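Long-range contacts in regulator of Ty1 transposition protein 107 (Saccharomyces cerevisiae, PDB 3T7K), which binds phosphorylated histone H2A through its C-terminal tandem BRCT repeats during DNA damage repair: residues N20-K24 and F85-F91; A25-G29 and L69-F74; L75-S79 and S159-H164; F196-L200 and I215-D219. One frame throughout, in Å; residues are numbered along the deposited sequence.

Contacts 1 and 2 use the same strand, 23-27, in succession. Contact 1 is buried and wholly apolar across its segments, whereas contact 2, about 13 Å away between centres, is a largely buried polar cluster that opens onto the bound peptide. Contact 3 takes over helix 72-77 where contact 2 leaves it and joins the two BRCT repeats near the middle of the chain; it is only partly buried and relies on hydrogen bonds as well as on packing. Contact 4 lies on the far side of the chain's centre from contact 1. Also buried, it packs a helix on a strand of the second sheet, but adds a carboxylate shared by a tyrosine and a lysine.

Contact 1 (N20-K24 and F85-F91); sequences NYDLK and FALKPEF
Leu-23 reaches from its strand into a group of three side chains of 85-91, and its two methyls go to different partners. From CB, a chi1 of -58° swings the fork toward 85-91, so that the methyls, and not CB or CG, do the touching. CD2 lies 3.6 Å from CD2 of Phe-85 and meets that ring obliquely, the two side chains running at about a right angle. CD1 turns to the other branch of the cluster, 4.0 Å from CE2 of Phe-91 and, more loosely, 4.4 Å from CD1 of Leu-87. Phe-91 points back at Leu-23 from across the contact.

Beside it, Tyr-21 and Phe-91 form a T-shaped pair. The planes stand at 86° and the centroids are 5.1 Å apart, with CZ of Phe-91 directed at the tyrosine face but nearer its rim, 3.6 Å from Tyr-21 CD1. Phe-91 gets there with CG anti to its backbone N (chi1 171°), while CD1 of Leu-87 sits over one of its faces. The tyrosine hydroxyl looks elsewhere, hydrogen-bonded to the carbonyl of Ile-111, so the ring is held at its far end as well as over its face.

In the parallel sheet, strand 62-64 runs between 23-27 and 85-87, and its Phe-64 touches Leu-23, Leu-87 and Phe-91. Ile-48 of strand 48-50 touches Tyr-21, Leu-23 and Phe-91, so the start of helix 90-99 is packed against three strands of the sheet.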
# COMPACT_ATOMS: atom_id res chain seq x y z
N ASN C 20 -2.64 -20.72 -6.32
CA ASN C 20 -2.55 -19.65 -5.35
C ASN C 20 -3.64 -18.65 -5.67
O ASN C 20 -3.47 -17.80 -6.54
CB ASN C 20 -1.18 -18.98 -5.39
CG ASN C 20 -1.12 -17.76 -4.48
OD1 ASN C 20 -1.94 -17.61 -3.59
ND2 ASN C 20 -0.15 -16.89 -4.72
N TYR C 21 -4.77 -18.76 -4.99
CA TYR C 21 -5.89 -17.86 -5.26
C TYR C 21 -5.61 -16.42 -4.84
O TYR C 21 -6.23 -15.50 -5.34
CB TYR C 21 -7.16 -18.37 -4.58
CG TYR C 21 -7.72 -19.61 -5.21
CD1 TYR C 21 -8.49 -19.54 -6.36
CD2 TYR C 21 -7.45 -20.85 -4.67
CE1 TYR C 21 -8.99 -20.69 -6.94
CE2 TYR C 21 -7.95 -22.00 -5.24
CZ TYR C 21 -8.70 -21.92 -6.37
OH TYR C 21 -9.20 -23.08 -6.93
N ASP C 22 -4.67 -16.25 -3.92
CA ASP C 22 -4.27 -14.91 -3.48
C ASP C 22 -5.46 -14.05 -2.98
O ASP C 22 -5.64 -12.92 -3.41
CB ASP C 22 -3.50 -14.18 -4.59
CG ASP C 22 -2.97 -12.86 -4.11
OD1 ASP C 22 -3.04 -12.63 -2.88
OD2 ASP C 22 -2.54 -11.99 -4.92
N LEU C 23 -6.23 -14.60 -2.05
CA LEU C 23 -7.39 -13.90 -1.51
C LEU C 23 -7.12 -13.48 -0.08
O LEU C 23 -6.68 -14.28 0.73
CB LEU C 23 -8.64 -14.79 -1.57
CG LEU C 23 -9.01 -15.30 -2.96
CD1 LEU C 23 -10.25 -16.13 -2.89
CD2 LEU C 23 -9.21 -14.13 -3.93
N LYS C 24 -7.38 -12.22 0.21
CA LYS C 24 -7.42 -11.75 1.59
C LYS C 24 -8.86 -11.27 1.81
O LYS C 24 -9.21 -10.17 1.39
CB LYS C 24 -6.40 -10.62 1.82
CG LYS C 24 -4.93 -11.07 1.69
CD LYS C 24 -4.02 -9.89 1.34
CE LYS C 24 -4.35 -9.31 -0.04
NZ LYS C 24 -3.73 -7.96 -0.32
N PHE C 85 -12.34 -9.19 -5.77
CA PHE C 85 -13.29 -10.26 -5.92
C PHE C 85 -14.43 -10.10 -4.92
O PHE C 85 -14.21 -9.76 -3.77
CB PHE C 85 -12.61 -11.60 -5.70
CG PHE C 85 -11.54 -11.92 -6.71
CD1 PHE C 85 -11.87 -12.41 -7.96
CD2 PHE C 85 -10.20 -11.74 -6.39
CE1 PHE C 85 -10.88 -12.72 -8.88
CE2 PHE C 85 -9.20 -12.06 -7.30
CZ PHE C 85 -9.54 -12.54 -8.55
N ALA C 86 -15.64 -10.36 -5.38
CA ALA C 86 -16.80 -10.34 -4.52
C ALA C 86 -17.46 -11.66 -4.84
O ALA C 86 -18.07 -11.81 -5.89
CB ALA C 86 -17.71 -9.17 -4.87
N LEU C 87 -17.32 -12.62 -3.94
CA LEU C 87 -17.60 -14.01 -4.30
C LEU C 87 -18.65 -14.64 -3.42
O LEU C 87 -18.69 -14.39 -2.21
CB LEU C 87 -16.32 -14.83 -4.21
CG LEU C 87 -15.22 -14.50 -5.22
CD1 LEU C 87 -14.04 -15.42 -4.98
CD2 LEU C 87 -15.72 -14.63 -6.65
N LYS C 88 -19.50 -15.46 -4.02
CA LYS C 88 -20.44 -16.24 -3.24
C LYS C 88 -19.69 -17.28 -2.40
O LYS C 88 -18.60 -17.75 -2.78
CB LYS C 88 -21.46 -16.91 -4.16
CG LYS C 88 -22.44 -15.95 -4.80
CD LYS C 88 -23.52 -16.71 -5.55
CE LYS C 88 -24.63 -15.79 -6.04
N PRO C 89 -20.25 -17.64 -1.24
CA PRO C 89 -19.60 -18.61 -0.37
C PRO C 89 -19.44 -19.97 -1.06
O PRO C 89 -18.58 -20.74 -0.68
CB PRO C 89 -20.58 -18.71 0.82
CG PRO C 89 -21.89 -18.24 0.28
CD PRO C 89 -21.55 -17.18 -0.71
N GLU C 90 -20.27 -20.24 -2.05
CA GLU C 90 -20.18 -21.48 -2.82
C GLU C 90 -18.75 -21.74 -3.35
O GLU C 90 -18.36 -22.89 -3.58
CB GLU C 90 -21.18 -21.45 -3.98
CG GLU C 90 -22.62 -21.82 -3.61
CD GLU C 90 -23.40 -20.68 -2.95
OE1 GLU C 90 -22.79 -19.68 -2.50
OE2 GLU C 90 -24.65 -20.80 -2.87
N PHE C 91 -17.98 -20.68 -3.55
CA PHE C 91 -16.59 -20.82 -3.97
C PHE C 91 -15.82 -21.66 -2.97
O PHE C 91 -15.25 -22.70 -3.32
CB PHE C 91 -15.91 -19.47 -4.12
CG PHE C 91 -14.42 -19.57 -4.34
CD1 PHE C 91 -13.90 -19.81 -5.60
CD2 PHE C 91 -13.54 -19.44 -3.28
CE1 PHE C 91 -12.53 -19.91 -5.80
CE2 PHE C 91 -12.17 -19.55 -3.46
CZ PHE C 91 -11.66 -19.79 -4.73

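Contact 2 (A25-G29 and L69-F74); sequences AVCTG and LRTEKF
Thr-71 OG1 is held by two hydrogen bonds: it donates to Thr-28 OG1 at 2.6 Å and accepts from Phe-74 N at 3.1 Å, with an N-H...O angle of 160°. The second bond caps the start of helix 72-77, with Thr-71 as N-cap, and it leaves the hydroxyl proton to be spent on Thr-28. Thr-28 OG1 in turn is hydrogen-bonded to the modified side chain of the bound peptide, as are Gly-29 N and Lys-73 NZ. A threonine, the glycine after it and a lysine at the helix start are the hallmark of the phosphate pocket of tandem BRCT repeats, and Thr-71, which also packs on that side chain, probably helps to position Thr-28.

Thr-28 has its OG1 anti to the backbone N (chi1 -175°), which turns CG2 to the edge of the Phe-74 ring, 4.0 Å from CD1. Lys-73 lies extended along the strand end. Its CB is 3.6 Å from Thr-28 CB, its CD passes 3.2 Å from Cys-27 O, and its CE rests against Val-26 CB at 4.1 Å. NZ makes a weak bond of 3.3 Å to the same Cys-27 O and a further hydrogen bond to Asp-52 O, which probably helps to aim the ammonium group at the peptide. Leu-69 CD1 packs on Gly-29 CA.

The chain leaving strand 23-27 passes over the first turn of helix 72-77. Strand 62-64 flanks it, Ile-63 touching both Val-26 and Thr-28, while Arg-70 reaches helix 229-237.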
# COMPACT_ATOMS: atom_id res chain seq x y z
N ALA C 25 -9.68 -12.11 2.43
CA ALA C 25 -11.12 -11.88 2.47
C ALA C 25 -11.68 -11.63 3.88
O ALA C 25 -11.01 -11.89 4.89
CB ALA C 25 -11.85 -13.04 1.83
N VAL C 26 -12.90 -11.10 3.92
CA VAL C 26 -13.74 -11.24 5.08
C VAL C 26 -15.01 -11.87 4.55
O VAL C 26 -15.28 -11.77 3.37
CB VAL C 26 -14.01 -9.88 5.80
CG1 VAL C 26 -12.69 -9.26 6.25
CG2 VAL C 26 -14.76 -8.93 4.88
N CYS C 27 -15.74 -12.58 5.40
CA CYS C 27 -17.06 -13.07 5.03
C CYS C 27 -18.08 -12.23 5.76
O CYS C 27 -17.83 -11.78 6.88
CB CYS C 27 -17.24 -14.51 5.48
SG CYS C 27 -15.97 -15.58 4.83
N THR C 28 -19.23 -12.02 5.13
CA THR C 28 -20.35 -11.33 5.75
C THR C 28 -21.57 -12.09 5.29
O THR C 28 -21.64 -12.49 4.12
CB THR C 28 -20.39 -9.83 5.34
OG1 THR C 28 -21.43 -9.14 6.05
CG2 THR C 28 -20.62 -9.67 3.84
N GLY C 29 -22.51 -12.35 6.19
CA GLY C 29 -23.64 -13.19 5.85
C GLY C 29 -23.21 -14.64 5.63
O GLY C 29 -23.92 -15.42 4.98
N LEU C 69 -25.28 -7.12 0.44
CA LEU C 69 -25.81 -6.94 1.79
C LEU C 69 -25.47 -5.57 2.38
O LEU C 69 -24.47 -4.95 2.01
CB LEU C 69 -25.28 -8.03 2.73
CG LEU C 69 -25.73 -9.46 2.46
CD1 LEU C 69 -25.01 -10.40 3.40
CD2 LEU C 69 -27.25 -9.58 2.62
N ARG C 70 -26.30 -5.13 3.31
CA ARG C 70 -26.10 -3.84 3.95
C ARG C 70 -25.34 -3.97 5.26
O ARG C 70 -25.47 -3.13 6.14
CB ARG C 70 -27.46 -3.17 4.20
CG ARG C 70 -28.24 -2.89 2.92
CD ARG C 70 -29.64 -2.39 3.21
NE ARG C 70 -30.02 -1.35 2.28
CZ ARG C 70 -30.18 -0.07 2.62
NH1 ARG C 70 -29.99 0.31 3.88
NH2 ARG C 70 -30.52 0.82 1.70
N THR C 71 -24.54 -5.03 5.40
CA THR C 71 -23.74 -5.17 6.61
C THR C 71 -22.62 -4.17 6.57
O THR C 71 -22.23 -3.73 5.49
CB THR C 71 -23.09 -6.56 6.71
OG1 THR C 71 -22.48 -6.88 5.44
CG2 THR C 71 -24.12 -7.61 7.09
N GLU C 72 -22.08 -3.82 7.72
CA GLU C 72 -20.87 -3.01 7.79
C GLU C 72 -19.76 -3.59 6.90
O GLU C 72 -19.07 -2.87 6.18
CB GLU C 72 -20.38 -2.92 9.23
CG GLU C 72 -19.07 -2.17 9.40
CD GLU C 72 -18.62 -2.11 10.84
OE1 GLU C 72 -19.22 -2.83 11.67
OE2 GLU C 72 -17.68 -1.35 11.16
N LYS C 73 -19.60 -4.91 6.95
CA LYS C 73 -18.53 -5.56 6.20
C LYS C 73 -18.69 -5.42 4.70
O LYS C 73 -17.74 -5.06 4.00
CB LYS C 73 -18.43 -7.04 6.57
CG LYS C 73 -17.50 -7.31 7.73
CD LYS C 73 -17.52 -8.78 8.08
CE LYS C 73 -16.41 -9.14 9.04
NZ LYS C 73 -16.66 -10.48 9.65
N PHE C 74 -19.90 -5.70 4.21
CA PHE C 74 -20.16 -5.51 2.79
C PHE C 74 -19.91 -4.07 2.35
O PHE C 74 -19.25 -3.84 1.35
CB PHE C 74 -21.57 -5.95 2.39
CG PHE C 74 -21.68 -6.27 0.94
CD1 PHE C 74 -21.43 -7.56 0.49
CD2 PHE C 74 -21.94 -5.28 0.01
CE1 PHE C 74 -21.50 -7.87 -0.86
CE2 PHE C 74 -22.01 -5.58 -1.34
CZ PHE C 74 -21.79 -6.89 -1.78

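Contact 3 (L75-S79 and S159-H164); sequences LKSLS and SVLKAH
The ends of helices 72-77 and 154-163 come together here, with CA atoms 5.9 Å apart at Lys-76 and Val-160 and 6.1 Å at Ser-79 and His-164. His-164 bridges them: its NE2 donates to Leu-75 O at 2.7 Å along a nearly straight line (173°). The oxygen lies in the imidazole plane, but the nitrogen stands 37° above the carbonyl plane and off the lone pairs. Ser-79 covers one face of the same ring, its CB 3.9 Å from the ring centroid in a CH-pi contact, and CE1 lies against Leu-78 CB. The hydroxyl of Ser-79 folds back onto Lys-76 O at 2.8 Å, in the carbonyl plane and on a lone pair; Ser-79 N binds that oxygen too.

Farther along, Lys-76, extended beyond CG, runs obliquely back along helix 154-163, from Ala-163 to Ser-159. CG passes Ala-163 CB, and NZ ends 2.9 Å from Ser-159 OG, to which it donates; its stronger partner is Glu-72, by a salt bridge. On the other flank Leu-75 CB meets Val-160 CG1 at 4.1 Å, and Phe-237 and Ile-236 of helix 229-237 add to that apolar side.

The two BRCT repeats are therefore joined by directional bonds as well as by packing. The NE2-H bond to a main-chain oxygen probably fixes the imidazole's rotation, and the lysine, shared between Glu-72 and Ser-159, ties the helices at their more exposed side.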
# COMPACT_ATOMS: atom_id res chain seq x y z
N LEU C 75 -20.45 -3.10 3.09
CA LEU C 75 -20.31 -1.70 2.68
C LEU C 75 -18.85 -1.29 2.69
O LEU C 75 -18.40 -0.54 1.82
CB LEU C 75 -21.12 -0.79 3.60
CG LEU C 75 -22.63 -1.01 3.53
CD1 LEU C 75 -23.34 -0.23 4.64
CD2 LEU C 75 -23.15 -0.62 2.17
N LYS C 76 -18.12 -1.78 3.68
CA LYS C 76 -16.70 -1.45 3.78
C LYS C 76 -15.89 -2.13 2.70
O LYS C 76 -14.88 -1.58 2.24
CB LYS C 76 -16.13 -1.82 5.15
CG LYS C 76 -16.27 -0.73 6.22
CD LYS C 76 -15.81 -1.28 7.57
CE LYS C 76 -15.84 -0.22 8.65
NZ LYS C 76 -15.38 -0.79 9.95
N SER C 77 -16.31 -3.33 2.29
CA SER C 77 -15.55 -4.03 1.26
C SER C 77 -15.49 -3.16 0.01
O SER C 77 -14.58 -3.28 -0.80
CB SER C 77 -16.19 -5.38 0.94
OG SER C 77 -17.26 -5.23 0.04
N LEU C 78 -16.46 -2.25 -0.13
CA LEU C 78 -16.48 -1.37 -1.30
C LEU C 78 -15.47 -0.23 -1.20
O LEU C 78 -15.36 0.58 -2.12
CB LEU C 78 -17.90 -0.86 -1.60
CG LEU C 78 -18.74 -1.97 -2.23
CD1 LEU C 78 -20.23 -1.70 -2.12
CD2 LEU C 78 -18.32 -2.20 -3.69
N SER C 79 -14.73 -0.18 -0.10
CA SER C 79 -13.57 0.71 -0.04
C SER C 79 -12.25 -0.06 0.09
O SER C 79 -11.28 0.48 0.61
CB SER C 79 -13.68 1.68 1.14
OG SER C 79 -13.72 0.94 2.34
N SER C 159 -18.04 4.54 11.16
CA SER C 159 -16.88 3.80 10.70
C SER C 159 -17.00 3.53 9.21
O SER C 159 -16.03 3.70 8.47
CB SER C 159 -16.73 2.50 11.49
OG SER C 159 -15.51 1.85 11.14
N VAL C 160 -18.19 3.13 8.77
CA VAL C 160 -18.48 2.94 7.34
C VAL C 160 -18.24 4.22 6.52
O VAL C 160 -17.58 4.20 5.47
CB VAL C 160 -19.93 2.48 7.14
CG1 VAL C 160 -20.32 2.60 5.69
CG2 VAL C 160 -20.11 1.05 7.64
N LEU C 161 -18.77 5.34 7.01
CA LEU C 161 -18.66 6.60 6.28
C LEU C 161 -17.21 7.08 6.20
O LEU C 161 -16.80 7.68 5.22
CB LEU C 161 -19.51 7.69 6.95
CG LEU C 161 -21.03 7.52 6.90
CD1 LEU C 161 -21.76 8.65 7.67
CD2 LEU C 161 -21.51 7.49 5.46
N LYS C 162 -16.45 6.85 7.26
CA LYS C 162 -15.07 7.28 7.24
C LYS C 162 -14.28 6.36 6.31
O LYS C 162 -13.34 6.80 5.65
CB LYS C 162 -14.49 7.29 8.66
CG LYS C 162 -14.98 8.45 9.51
CD LYS C 162 -14.44 8.37 10.93
CE LYS C 162 -15.25 7.40 11.78
NZ LYS C 162 -14.78 7.36 13.20
N ALA C 163 -14.69 5.10 6.24
CA ALA C 163 -14.01 4.18 5.32
C ALA C 163 -14.18 4.69 3.90
O ALA C 163 -13.39 4.36 3.03
CB ALA C 163 -14.55 2.75 5.45
N HIS C 164 -15.21 5.51 3.68
CA HIS C 164 -15.53 5.94 2.33
C HIS C 164 -15.23 7.42 2.08
O HIS C 164 -15.83 8.06 1.21
CB HIS C 164 -16.99 5.60 1.97
CG HIS C 164 -17.20 4.17 1.56
ND1 HIS C 164 -16.97 3.72 0.27
CD2 HIS C 164 -17.62 3.09 2.26
CE1 HIS C 164 -17.24 2.43 0.20
NE2 HIS C 164 -17.64 2.02 1.40

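Contact 4 (F196-L200 and I215-D219); sequences FKYVL and INDRD
Ile-215 and Tyr-198 pack closely in the buried half of this contact, the two side chains overlapping head to tail. Ile-215 CG2, anti to its backbone N, meets Tyr-198 CD2 at 3.8 Å and approaches the ring obliquely, while CD1 lies 3.9 Å from Tyr-198 CB and 4.1 Å from Leu-200 CD1. Ile-224 of the next strand also touches Ile-215, so the last turn of helix 205-218 packs on the sheet.

Toward solvent the contact thins out to one carboxylate. Asp-219, the first residue to leave the helix, receives the Tyr-198 hydroxyl on OD2 at 2.6 Å. The oxygen lies at the edge of the phenol, in its plane; the carboxylate is turned 80° from the ring and offers the anti lone pair. Lys-197, partly exposed, bends its chain so that NZ reaches the same OD2 at 3.1 Å, a salt bridge at the margin of the contact.

Strand 198-201, helix 205-218 and strand 224-227 form a beta-alpha-beta unit, and the polar end fastens the helix exit beside the strand entry. With a phenol proton and an ammonium group on one oxygen, the aspartate is probably held ionised and its rotation fixed.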
# COMPACT_ATOMS: atom_id res chain seq x y z
N PHE C 196 -21.60 21.83 -0.62
CA PHE C 196 -22.56 22.11 0.44
C PHE C 196 -21.83 22.54 1.70
O PHE C 196 -20.92 21.86 2.15
CB PHE C 196 -23.42 20.87 0.71
CG PHE C 196 -24.45 20.63 -0.35
CD1 PHE C 196 -25.60 21.40 -0.40
CD2 PHE C 196 -24.27 19.62 -1.29
CE1 PHE C 196 -26.56 21.18 -1.37
CE2 PHE C 196 -25.23 19.40 -2.26
CZ PHE C 196 -26.38 20.18 -2.30
N LYS C 197 -22.20 23.70 2.24
CA LYS C 197 -21.59 24.17 3.47
C LYS C 197 -22.00 23.28 4.66
O LYS C 197 -21.22 23.06 5.59
CB LYS C 197 -21.96 25.63 3.71
CG LYS C 197 -21.45 26.22 5.01
CD LYS C 197 -19.95 26.44 4.95
CE LYS C 197 -19.49 27.30 6.12
NZ LYS C 197 -20.49 28.38 6.39
N TYR C 198 -23.24 22.79 4.65
CA TYR C 198 -23.70 21.96 5.75
C TYR C 198 -24.32 20.67 5.26
O TYR C 198 -25.25 20.69 4.44
CB TYR C 198 -24.75 22.68 6.59
CG TYR C 198 -24.24 23.94 7.23
CD1 TYR C 198 -23.52 23.90 8.41
CD2 TYR C 198 -24.49 25.17 6.64
CE1 TYR C 198 -23.05 25.07 9.00
CE2 TYR C 198 -24.03 26.34 7.22
CZ TYR C 198 -23.31 26.28 8.40
OH TYR C 198 -22.87 27.45 8.96
N VAL C 199 -23.84 19.56 5.80
CA VAL C 199 -24.32 18.25 5.41
C VAL C 199 -24.74 17.54 6.67
O VAL C 199 -23.97 17.44 7.62
CB VAL C 199 -23.22 17.40 4.70
CG1 VAL C 199 -23.84 16.13 4.16
CG2 VAL C 199 -22.60 18.18 3.58
N LEU C 200 -25.97 17.05 6.67
CA LEU C 200 -26.50 16.39 7.85
C LEU C 200 -27.20 15.11 7.44
O LEU C 200 -27.87 15.06 6.41
CB LEU C 200 -27.50 17.30 8.59
CG LEU C 200 -27.02 18.69 9.02
CD1 LEU C 200 -27.21 19.73 7.90
CD2 LEU C 200 -27.77 19.15 10.25
N ILE C 215 -29.97 26.76 10.96
CA ILE C 215 -28.99 27.22 10.00
C ILE C 215 -29.51 28.43 9.24
O ILE C 215 -28.76 29.36 8.93
CB ILE C 215 -28.63 26.10 8.98
CG1 ILE C 215 -27.91 24.95 9.70
CG2 ILE C 215 -27.79 26.69 7.85
CD1 ILE C 215 -27.80 23.64 8.88
N ASN C 216 -30.79 28.42 8.91
CA ASN C 216 -31.31 29.53 8.15
C ASN C 216 -31.40 30.82 8.98
O ASN C 216 -31.19 31.90 8.45
CB ASN C 216 -32.59 29.14 7.38
CG ASN C 216 -32.28 28.15 6.22
OD1 ASN C 216 -31.24 28.27 5.55
ND2 ASN C 216 -33.16 27.18 6.00
N ASP C 217 -31.60 30.70 10.28
CA ASP C 217 -31.48 31.84 11.19
C ASP C 217 -30.06 32.41 11.27
O ASP C 217 -29.88 33.62 11.32
CB ASP C 217 -31.90 31.46 12.60
CG ASP C 217 -33.41 31.40 12.76
OD1 ASP C 217 -34.10 31.80 11.80
OD2 ASP C 217 -33.89 30.97 13.83
N ARG C 218 -29.06 31.53 11.30
CA ARG C 218 -27.69 31.95 11.63
C ARG C 218 -26.74 32.08 10.45
O ARG C 218 -25.72 32.76 10.55
CB ARG C 218 -27.12 30.99 12.68
CG ARG C 218 -28.07 30.77 13.84
CD ARG C 218 -28.01 31.93 14.83
NE ARG C 218 -26.70 31.89 15.49
CZ ARG C 218 -26.47 31.30 16.66
NH1 ARG C 218 -27.46 30.73 17.34
NH2 ARG C 218 -25.24 31.31 17.16
N ASP C 219 -27.08 31.43 9.34
CA ASP C 219 -26.21 31.42 8.17
C ASP C 219 -27.08 31.33 6.92
O ASP C 219 -26.98 30.38 6.15
CB ASP C 219 -25.24 30.23 8.24
CG ASP C 219 -23.92 30.52 7.56
OD1 ASP C 219 -23.79 31.62 6.99
OD2 ASP C 219 -23.01 29.64 7.58